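Local atomic coordinates of zinc phosphodiesterase ELAC protein 1 (Homo sapiens, PDB entry 3ZWF), a protein that cleaves RNA as a two-zinc phosphodiesterase, showing some tRNA 3'-processing endonuclease activity and removing 2',3'-cyclic phosphates from tRNAs during repair after ribosome-associated quality control. Residues 59-64 / 92-97; 99-104 / 116-121. One frame throughout, in Å; residues are numbered along the deposited sequence.

Contact 1 (59-64 / 92-97). With ZN (zinc ion), chain E; ZN (zinc ion), chain D.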
loop_
_atom_site.group_PDB
_atom_site.type_symbol
_atom_site.label_atom_id
_atom_site.label_comp_id
_atom_site.label_asym_id
_atom_site.label_seq_id
_atom_site.Cartn_x
_atom_site.Cartn_y
_atom_site.Cartn_z
ATOM N N THR A 59 -15.599 0.570 -0.861
ATOM C CA THR A 59 -16.688 1.491 -0.408
ATOM C C THR A 59 -16.491 2.928 -0.878
ATOM O O THR A 59 -17.434 3.614 -1.197
ATOM C CB THR A 59 -16.834 1.531 1.093
ATOM O OG1 THR A 59 -15.585 1.926 1.696
ATOM C CG2 THR A 59 -17.267 0.147 1.647
ATOM N N HIS A 60 -15.221 3.366 -0.987
ATOM C CA HIS A 60 -14.907 4.724 -1.386
ATOM C C HIS A 60 -13.426 4.862 -1.658
ATOM O O HIS A 60 -12.652 4.080 -1.121
ATOM C CB HIS A 60 -15.389 5.770 -0.400
ATOM C CG HIS A 60 -14.692 5.794 0.936
ATOM N ND1 HIS A 60 -14.795 4.778 1.878
ATOM C CD2 HIS A 60 -14.077 6.822 1.558
ATOM C CE1 HIS A 60 -14.148 5.145 2.972
ATOM N NE2 HIS A 60 -13.703 6.381 2.810
ATOM N N LEU A 61 -13.094 5.882 -2.441
ATOM C CA LEU A 61 -11.703 6.079 -2.857
ATOM C C LEU A 61 -10.905 6.977 -1.903
ATOM O O LEU A 61 -10.277 7.957 -2.349
ATOM C CB LEU A 61 -11.688 6.622 -4.299
ATOM C CG LEU A 61 -12.272 5.666 -5.344
ATOM C CD1 LEU A 61 -12.211 6.227 -6.774
ATOM C CD2 LEU A 61 -11.539 4.312 -5.268
ATOM N N HIS A 62 -10.890 6.607 -0.615
ATOM C CA HIS A 62 -9.910 7.113 0.352
ATOM C C HIS A 62 -8.866 6.047 0.495
ATOM O O HIS A 62 -9.167 4.880 0.468
ATOM C CB HIS A 62 -10.535 7.447 1.686
ATOM C CG HIS A 62 -11.128 8.813 1.731
ATOM N ND1 HIS A 62 -12.072 9.172 2.661
ATOM C CD2 HIS A 62 -10.873 9.919 0.995
ATOM C CE1 HIS A 62 -12.375 10.443 2.497
ATOM N NE2 HIS A 62 -11.671 10.917 1.471
ATOM N N GLY A 63 -7.599 6.440 0.627
ATOM C CA GLY A 63 -6.521 5.489 0.544
ATOM C C GLY A 63 -6.518 4.340 1.544
ATOM O O GLY A 63 -6.076 3.229 1.215
ATOM N N ASP A 64 -7.065 4.578 2.736
ATOM C CA ASP A 64 -7.178 3.569 3.784
ATOM C C ASP A 64 -8.212 2.482 3.463
ATOM O O ASP A 64 -8.364 1.534 4.234
ATOM C CB ASP A 64 -7.492 4.166 5.202
ATOM C CG ASP A 64 -8.641 5.108 5.226
ATOM O OD1 ASP A 64 -8.759 6.022 4.356
ATOM O OD2 ASP A 64 -9.465 4.928 6.146
ATOM N N TYR A 92 -15.684 -4.390 -7.560
ATOM C CA TYR A 92 -16.706 -3.346 -7.589
ATOM C C TYR A 92 -16.250 -2.137 -6.815
ATOM O O TYR A 92 -15.794 -2.274 -5.681
ATOM C CB TYR A 92 -18.012 -3.894 -6.955
ATOM C CG TYR A 92 -18.583 -5.073 -7.713
ATOM C CD1 TYR A 92 -18.154 -6.369 -7.446
ATOM C CD2 TYR A 92 -19.599 -4.906 -8.677
ATOM C CE1 TYR A 92 -18.673 -7.455 -8.151
ATOM C CE2 TYR A 92 -20.098 -5.980 -9.377
ATOM C CZ TYR A 92 -19.644 -7.254 -9.099
ATOM O OH TYR A 92 -20.167 -8.318 -9.835
ATOM N N GLY A 93 -16.339 -0.948 -7.388
ATOM C CA GLY A 93 -16.017 0.259 -6.623
ATOM C C GLY A 93 -16.334 1.524 -7.375
ATOM O O GLY A 93 -16.919 1.466 -8.470
ATOM N N PRO A 94 -16.074 2.675 -6.759
ATOM C CA PRO A 94 -16.426 3.907 -7.401
ATOM C C PRO A 94 -15.710 4.171 -8.720
ATOM O O PRO A 94 -14.608 3.711 -8.928
ATOM C CB PRO A 94 -16.058 4.974 -6.366
ATOM C CG PRO A 94 -15.927 4.261 -5.093
ATOM C CD PRO A 94 -15.487 2.903 -5.426
ATOM N N VAL A 95 -16.366 4.937 -9.584
ATOM C CA VAL A 95 -15.718 5.481 -10.782
ATOM C C VAL A 95 -14.323 6.006 -10.435
ATOM O O VAL A 95 -14.167 6.807 -9.517
ATOM C CB VAL A 95 -16.574 6.611 -11.423
ATOM C CG1 VAL A 95 -15.780 7.354 -12.541
ATOM C CG2 VAL A 95 -17.834 6.029 -11.983
ATOM N N GLY A 96 -13.336 5.587 -11.230
ATOM C CA GLY A 96 -11.934 5.954 -11.039
ATOM C C GLY A 96 -11.092 4.757 -10.669
ATOM O O GLY A 96 -9.851 4.732 -10.907
ATOM N N LEU A 97 -11.731 3.753 -10.088
ATOM C CA LEU A 97 -10.999 2.581 -9.609
ATOM C C LEU A 97 -10.399 1.741 -10.752
ATOM O O LEU A 97 -9.284 1.234 -10.648
ATOM C CB LEU A 97 -11.886 1.705 -8.701
ATOM C CG LEU A 97 -11.204 0.485 -8.099
ATOM C CD1 LEU A 97 -10.086 0.891 -7.132
ATOM C CD2 LEU A 97 -12.256 -0.381 -7.306
HETATM ZN ZN ZN E . -12.940 7.995 4.253
HETATM ZN ZN ZN D . -11.538 5.608 6.270
HETATM O O HOH W 1 -11.227 6.885 4.546
#
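Two groups grip Thr59 OG1: His60 ND1 donates to it at 3.0 Å with an N-H...O angle of 159°, and Asp34 holds it as well. The hydroxyl lies almost in the plane of the His60 ring, so the bond, together with the metal on NE2, holds the rotation of the imidazole. The backbone of the same two residues rests on the ring of Pro94, whose CG packs against His60 CA and Thr59 O. His60 NE2 meets the zinc of chain E at 2.3 Å, and His62 ND1 binds that ion at 2.2 Å. Asp64 OD2 reaches the zinc of chain D, also at 2.2 Å, while water 1 bridges the two metals. With His65, these residues form the HxHxDH motif of the metallo-beta-lactamase fold; His180, Asp251 and His311 supply the remaining protein ligands. Asp64 is, by similarity, the proton acceptor of the reaction. Between His60 and His62 the chain makes an inverse gamma turn centred on Leu61, which sends this side chain the other way, onto 92-97. A chi1 of -63°, with CG anti to the carbonyl carbon, lays Leu61 alongside Pro94, CG to CG at 3.9 Å. Its branches then part: CD1 comes to 3.4 Å from Val95 O, and CD2 meets Leu97 CD1 at 4.2 Å. The wall it meets is a type II turn from Pro94 to Leu97, closed by Leu97 N to Pro94 O at 3.1 Å. Gly96 takes the third position of the turn at a phi of 114°, where a CB would jam against the preceding carbonyl O and sit tight against Leu61 CD1. Leu107 of the second subunit also packs on Leu61.

Contact 2 (99-104 / 116-121). With EDO (1,2-ethanediol), chain I.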
loop_
_atom_site.group_PDB
_atom_site.type_symbol
_atom_site.label_atom_id
_atom_site.label_comp_id
_atom_site.label_asym_id
_atom_site.label_seq_id
_atom_site.Cartn_x
_atom_site.Cartn_y
_atom_site.Cartn_z
ATOM N N ASP A 99 -9.309 2.535 -13.786
ATOM C CA ASP A 99 -8.084 3.148 -14.387
ATOM C C ASP A 99 -6.927 3.114 -13.409
ATOM O O ASP A 99 -5.788 2.888 -13.800
ATOM C CB ASP A 99 -8.375 4.581 -14.816
ATOM C CG ASP A 99 -9.331 4.658 -16.028
ATOM O OD1 ASP A 99 -9.495 3.643 -16.748
ATOM O OD2 ASP A 99 -9.912 5.749 -16.251
ATOM N N PHE A 100 -7.212 3.301 -12.118
ATOM C CA PHE A 100 -6.206 3.233 -11.087
ATOM C C PHE A 100 -5.503 1.888 -11.120
ATOM O O PHE A 100 -4.264 1.804 -11.120
ATOM C CB PHE A 100 -6.775 3.472 -9.684
ATOM C CG PHE A 100 -5.782 3.238 -8.602
ATOM C CD1 PHE A 100 -4.758 4.131 -8.396
ATOM C CD2 PHE A 100 -5.857 2.111 -7.792
ATOM C CE1 PHE A 100 -3.803 3.896 -7.393
ATOM C CE2 PHE A 100 -4.934 1.897 -6.763
ATOM C CZ PHE A 100 -3.924 2.791 -6.569
ATOM N N ILE A 101 -6.278 0.818 -11.138
ATOM C CA ILE A 101 -5.714 -0.538 -11.137
ATOM C C ILE A 101 -4.920 -0.795 -12.449
ATOM O O ILE A 101 -3.770 -1.258 -12.417
ATOM C CB ILE A 101 -6.781 -1.648 -10.889
ATOM C CG1 ILE A 101 -7.451 -1.472 -9.523
ATOM C CG2 ILE A 101 -6.132 -3.016 -10.991
ATOM C CD1 ILE A 101 -8.774 -2.203 -9.377
ATOM N N TRP A 102 -5.514 -0.457 -13.599
ATOM C CA TRP A 102 -4.886 -0.703 -14.880
ATOM C C TRP A 102 -3.530 0.006 -14.961
ATOM O O TRP A 102 -2.511 -0.577 -15.347
ATOM C CB TRP A 102 -5.782 -0.199 -16.032
ATOM C CG TRP A 102 -5.138 -0.303 -17.300
ATOM C CD1 TRP A 102 -4.351 0.664 -17.935
ATOM C CD2 TRP A 102 -5.099 -1.458 -18.142
ATOM N NE1 TRP A 102 -3.854 0.160 -19.102
ATOM C CE2 TRP A 102 -4.298 -1.131 -19.264
ATOM C CE3 TRP A 102 -5.670 -2.738 -18.066
ATOM C CZ2 TRP A 102 -4.066 -2.036 -20.302
ATOM C CZ3 TRP A 102 -5.436 -3.638 -19.106
ATOM C CH2 TRP A 102 -4.640 -3.281 -20.204
ATOM N N ARG A 103 -3.540 1.281 -14.608
ATOM C CA ARG A 103 -2.330 2.134 -14.767
ATOM C C ARG A 103 -1.256 1.654 -13.809
ATOM O O ARG A 103 -0.059 1.629 -14.140
ATOM C CB ARG A 103 -2.638 3.596 -14.456
ATOM C CG ARG A 103 -3.504 4.292 -15.534
ATOM C CD ARG A 103 -3.382 5.813 -15.407
ATOM N NE ARG A 103 -4.676 6.455 -15.606
ATOM C CZ ARG A 103 -5.325 6.535 -16.765
ATOM N NH1 ARG A 103 -4.804 6.036 -17.885
ATOM N NH2 ARG A 103 -6.511 7.127 -16.802
ATOM N N THR A 104 -1.676 1.266 -12.603
ATOM C CA THR A 104 -0.717 0.829 -11.565
ATOM C C THR A 104 -0.055 -0.507 -11.958
ATOM O O THR A 104 1.148 -0.695 -11.805
ATOM C CB THR A 104 -1.359 0.798 -10.162
ATOM O OG1 THR A 104 -1.904 2.108 -9.921
ATOM C CG2 THR A 104 -0.312 0.430 -9.047
ATOM N N TYR A 116 -9.179 -10.175 -14.333
ATOM C CA TYR A 116 -10.062 -9.433 -13.437
ATOM C C TYR A 116 -10.913 -8.450 -14.244
ATOM O O TYR A 116 -10.572 -8.087 -15.357
ATOM C CB TYR A 116 -9.289 -8.697 -12.343
ATOM C CG TYR A 116 -8.502 -7.519 -12.834
ATOM C CD1 TYR A 116 -7.238 -7.681 -13.405
ATOM C CD2 TYR A 116 -9.002 -6.240 -12.703
ATOM C CE1 TYR A 116 -6.524 -6.579 -13.876
ATOM C CE2 TYR A 116 -8.321 -5.150 -13.155
ATOM C CZ TYR A 116 -7.071 -5.314 -13.739
ATOM O OH TYR A 116 -6.406 -4.205 -14.189
ATOM N N VAL A 117 -12.015 -8.036 -13.644
ATOM C CA VAL A 117 -12.889 -7.008 -14.229
ATOM C C VAL A 117 -13.276 -6.031 -13.119
ATOM O O VAL A 117 -13.469 -6.422 -11.967
ATOM C CB VAL A 117 -14.135 -7.610 -14.890
ATOM C CG1 VAL A 117 -13.742 -8.257 -16.222
ATOM C CG2 VAL A 117 -14.832 -8.622 -13.963
ATOM N N VAL A 118 -13.342 -4.755 -13.485
ATOM C CA VAL A 118 -13.744 -3.729 -12.536
ATOM C C VAL A 118 -15.060 -3.109 -12.989
ATOM O O VAL A 118 -15.190 -2.584 -14.121
ATOM C CB VAL A 118 -12.699 -2.629 -12.363
ATOM C CG1 VAL A 118 -13.159 -1.659 -11.274
ATOM C CG2 VAL A 118 -11.289 -3.236 -12.069
ATOM N N HIS A 119 -16.063 -3.229 -12.128
ATOM C CA HIS A 119 -17.402 -2.643 -12.363
ATOM C C HIS A 119 -17.498 -1.390 -11.534
ATOM O O HIS A 119 -17.224 -1.444 -10.294
ATOM C CB HIS A 119 -18.456 -3.618 -11.963
ATOM C CG HIS A 119 -18.402 -4.894 -12.728
ATOM N ND1 HIS A 119 -18.409 -4.922 -14.108
ATOM C CD2 HIS A 119 -18.363 -6.186 -12.327
ATOM C CE1 HIS A 119 -18.399 -6.175 -14.521
ATOM N NE2 HIS A 119 -18.334 -6.961 -13.460
ATOM N N GLU A 120 -17.733 -0.259 -12.190
ATOM C CA GLU A 120 -17.728 1.025 -11.516
ATOM C C GLU A 120 -19.111 1.532 -11.148
ATOM O O GLU A 120 -19.975 1.587 -12.003
ATOM C CB GLU A 120 -17.021 2.075 -12.340
ATOM C CG GLU A 120 -15.527 1.790 -12.473
ATOM C CD GLU A 120 -14.746 2.899 -13.156
ATOM O OE1 GLU A 120 -15.256 3.585 -14.040
ATOM O OE2 GLU A 120 -13.548 3.075 -12.773
ATOM N N LEU A 121 -19.241 1.959 -9.895
ATOM C CA LEU A 121 -20.447 2.618 -9.391
ATOM C C LEU A 121 -20.383 4.114 -9.577
ATOM O O LEU A 121 -19.397 4.751 -9.207
ATOM C CB LEU A 121 -20.609 2.334 -7.899
ATOM C CG LEU A 121 -21.156 0.944 -7.556
ATOM C CD1 LEU A 121 -20.231 -0.178 -7.895
ATOM C CD2 LEU A 121 -21.373 0.948 -6.004
HETATM C C1 EDO I . -9.265 -5.826 -17.138
HETATM O O1 EDO I . -8.481 -6.992 -16.837
HETATM C C2 EDO I . -9.095 -4.745 -16.084
HETATM O O2 EDO I . -9.795 -3.549 -16.394
HETATM O O HOH W 2 -11.615 4.269 -13.971
#
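Asp99 reaches the strand through water 2, which accepts from Asp99 N at 2.9 Å and donates to Glu120 OE2 at 2.6 Å. That carboxylate oxygen also takes the backbone N-H groups of Gly96 and Arg98, so it gathers the first turn of the helix. Phe100 packs on Pro70 of helix 69-79 instead, and Ile101 takes over the packing with two branches. Its CG2, anti to the backbone N, lies 3.4 Å from Tyr116 OH and also touches CZ of that ring, while CD1 runs on to Val118 CG2 at 3.8 Å. Trp102 touches more loosely, its CE3 4.2 Å from Tyr116 OH. A 1,2-ethanediol, probably from the crystallisation liquor, sits over one face of the Tyr116 ring and bonds through O1 to Tyr116 O at 2.8 Å. Further along, Arg103 NH2 and Asp99 OD2 make a long salt bridge, charge to charge, with no N-H aimed at the oxygen, and Thr104 OG1 donates to Phe100 O. The local axes run 9.8 Å apart at 148°, the helix heading back over the sheet, as in the beta-alpha-beta crossover of strand 89-94, helix 97-107 and strand 116-121.

From the N terminus, the chain leaves strand 53-57 into the zinc-binding loop, passes along helix 69-79 and returns on strand 89-94; contact 1 closes that excursion. Helix 97-107 starts at the last residue of its second segment, and contact 2 closes the shorter loop from this helix to strand 116-121. The two therefore stand in series, neither enclosing nor crossing the other. They meet where strands 89-94 and 116-121 run side by side: Leu121 N probably donates to Gly93 O at 2.8 Å, and the Tyr92 and His119 rings touch. Together they tie the metal-binding loop to strands near one edge of the sheet, whose helix 97-107 also packs on the second subunit.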